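Local coordinates for penicillin-binding protein 2 (Pbp2) (Helicobacter pylori, PDB 5LP5) that probably binds penicillin and acts as a peptidoglycan transpeptidase or carboxypeptidase in cell wall synthesis, and forms a complex with the cell-shape protein MreC, at residues 72-77 / 118-123. Sequence-based numbering, arbitrary orientation.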
loop_
_atom_site.group_PDB
_atom_site.type_symbol
_atom_site.label_atom_id
_atom_site.label_comp_id
_atom_site.label_asym_id
_atom_site.label_seq_id
_atom_site.Cartn_x
_atom_site.Cartn_y
_atom_site.Cartn_z
ATOM N N GLY A 72 -6.394 -11.482 3.602
ATOM C CA GLY A 72 -6.672 -12.526 2.647
ATOM C C GLY A 72 -6.714 -13.825 3.408
ATOM O O GLY A 72 -5.836 -14.089 4.212
ATOM N N VAL A 73 -7.747 -14.634 3.189
ATOM C CA VAL A 73 -7.816 -15.934 3.845
ATOM C C VAL A 73 -7.368 -17.010 2.865
ATOM O O VAL A 73 -7.889 -17.103 1.760
ATOM C CB VAL A 73 -9.227 -16.219 4.394
ATOM C CG1 VAL A 73 -9.304 -17.611 5.004
ATOM C CG2 VAL A 73 -9.606 -15.170 5.431
ATOM N N PHE A 74 -6.403 -17.820 3.288
ATOM C CA PHE A 74 -5.765 -18.800 2.420
ATOM C C PHE A 74 -5.950 -20.226 2.935
ATOM O O PHE A 74 -5.935 -20.462 4.158
ATOM C CB PHE A 74 -4.268 -18.531 2.369
ATOM C CG PHE A 74 -3.880 -17.337 1.554
ATOM C CD1 PHE A 74 -3.317 -17.513 0.299
ATOM C CD2 PHE A 74 -4.042 -16.047 2.044
ATOM C CE1 PHE A 74 -2.928 -16.426 -0.461
ATOM C CE2 PHE A 74 -3.660 -14.954 1.288
ATOM C CZ PHE A 74 -3.090 -15.143 0.037
ATOM N N LEU A 75 -6.096 -21.164 1.994
ATOM C CA LEU A 75 -6.063 -22.604 2.285
ATOM C C LEU A 75 -4.882 -23.255 1.550
ATOM O O LEU A 75 -4.454 -22.758 0.508
ATOM C CB LEU A 75 -7.378 -23.259 1.878
ATOM C CG LEU A 75 -8.619 -22.859 2.690
ATOM C CD1 LEU A 75 -9.890 -23.383 2.027
ATOM C CD2 LEU A 75 -8.544 -23.352 4.133
ATOM N N PRO A 76 -4.333 -24.357 2.097
ATOM C CA PRO A 76 -3.189 -24.982 1.423
ATOM C C PRO A 76 -3.621 -25.739 0.153
ATOM O O PRO A 76 -4.735 -26.268 0.094
ATOM C CB PRO A 76 -2.619 -25.916 2.494
ATOM C CG PRO A 76 -3.782 -26.251 3.367
ATOM C CD PRO A 76 -4.744 -25.097 3.305
ATOM N N SER A 77 -2.759 -25.754 -0.862
ATOM C CA SER A 77 -3.083 -26.402 -2.137
ATOM C C SER A 77 -2.957 -27.920 -2.034
ATOM O O SER A 77 -2.133 -28.437 -1.281
ATOM C CB SER A 77 -2.190 -25.872 -3.271
ATOM O OG SER A 77 -0.808 -26.091 -3.019
ATOM N N LEU A 118 0.243 -21.891 -1.191
ATOM C CA LEU A 118 -1.038 -21.405 -0.630
ATOM C C LEU A 118 -1.984 -20.717 -1.604
ATOM O O LEU A 118 -1.564 -19.888 -2.396
ATOM C CB LEU A 118 -0.752 -20.445 0.537
ATOM C CG LEU A 118 -0.125 -21.059 1.794
ATOM C CD1 LEU A 118 0.449 -20.000 2.721
ATOM C CD2 LEU A 118 -1.148 -21.925 2.517
ATOM N N ILE A 119 -3.274 -21.025 -1.487
ATOM C CA ILE A 119 -4.319 -20.507 -2.389
ATOM C C ILE A 119 -5.287 -19.522 -1.702
ATOM O O ILE A 119 -5.881 -19.840 -0.673
ATOM C CB ILE A 119 -5.155 -21.673 -2.975
ATOM C CG1 ILE A 119 -4.254 -22.569 -3.837
ATOM C CG2 ILE A 119 -6.342 -21.143 -3.780
ATOM C CD1 ILE A 119 -4.931 -23.759 -4.497
ATOM N N LYS A 120 -5.488 -18.353 -2.309
ATOM C CA LYS A 120 -6.302 -17.282 -1.711
ATOM C C LYS A 120 -7.813 -17.504 -1.862
ATOM O O LYS A 120 -8.356 -17.310 -2.931
ATOM C CB LYS A 120 -5.924 -15.915 -2.319
ATOM C CG LYS A 120 -6.691 -14.736 -1.717
ATOM C CD LYS A 120 -6.134 -13.395 -2.154
ATOM C CE LYS A 120 -6.507 -13.105 -3.596
ATOM N NZ LYS A 120 -5.737 -11.961 -4.146
ATOM N N VAL A 121 -8.502 -17.859 -0.787
ATOM C CA VAL A 121 -9.956 -18.089 -0.866
ATOM C C VAL A 121 -10.808 -16.810 -0.800
ATOM O O VAL A 121 -11.660 -16.581 -1.662
ATOM C CB VAL A 121 -10.450 -19.047 0.231
ATOM C CG1 VAL A 121 -11.950 -19.289 0.086
ATOM C CG2 VAL A 121 -9.695 -20.365 0.171
ATOM N N VAL A 122 -10.622 -16.012 0.248
ATOM C CA VAL A 122 -11.196 -14.665 0.296
ATOM C C VAL A 122 -10.066 -13.671 0.230
ATOM O O VAL A 122 -9.063 -13.834 0.911
ATOM C CB VAL A 122 -11.981 -14.389 1.589
ATOM C CG1 VAL A 122 -12.653 -13.034 1.504
ATOM C CG2 VAL A 122 -13.026 -15.465 1.818
ATOM N N GLY A 123 -10.234 -12.648 -0.590
ATOM C CA GLY A 123 -9.224 -11.616 -0.757
ATOM C C GLY A 123 -9.838 -10.264 -0.479
ATOM O O GLY A 123 -11.054 -10.145 -0.287
#
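Phe74 lays its ring across the backbone of Lys120, its partner in a non-hydrogen-bonded pair of two antiparallel strands. Lys120 CA sits over one face of the ring, 3.9 Å from the centroid of Phe74, a CH-pi contact, and Lys120 CB lies over the Phe74 ring as well, 3.6 Å from Phe74 CE1. With CG anti to the carbonyl carbon (chi1 -74°), the Phe74 ring stands beside its own backbone N, one face against Lys120 and the edge toward Leu118 C and Ile119 N; CD1 reaches Leu118 CB at 3.9 Å. Leu118 sends its CD2 methyl onto Pro76 CA and also touches Leu146. Val73, Leu75 and Ile119 point to the opposite face, where Val73 CB meets Val122 CB at 4.3 Å. Leu75 CD1 packs on Val121 CG2 at 3.5 Å. Leu75 and Ile119 form a hydrogen-bonded pair, joined by hydrogen bonds from Leu75 N to Ile119 O and from Ile119 N to Leu75 O, the latter straighter (N-H...O angle 167°). Farther along, a classic beta bulge sets both Val121 and Val122 against Val73: Val73 O accepts Val121 N at 2.7 Å and, weakly, Val122 N, while Val73 N donates to Val122 O. The bulge coincides with a corner in the chain, and pairing with Val73 continues through it. Both segments lie in the dimerisation-domain family region, in a mixed sheet where strand 63-76 pairs with strands 118-125 and 144-152. Leu146 and Leu148 of the latter pack against Phe74; helices 81-94 and 102-107 cover the other face, Leu84 and Ile91 meeting Leu75, Leu103 meeting Val121 and Val122.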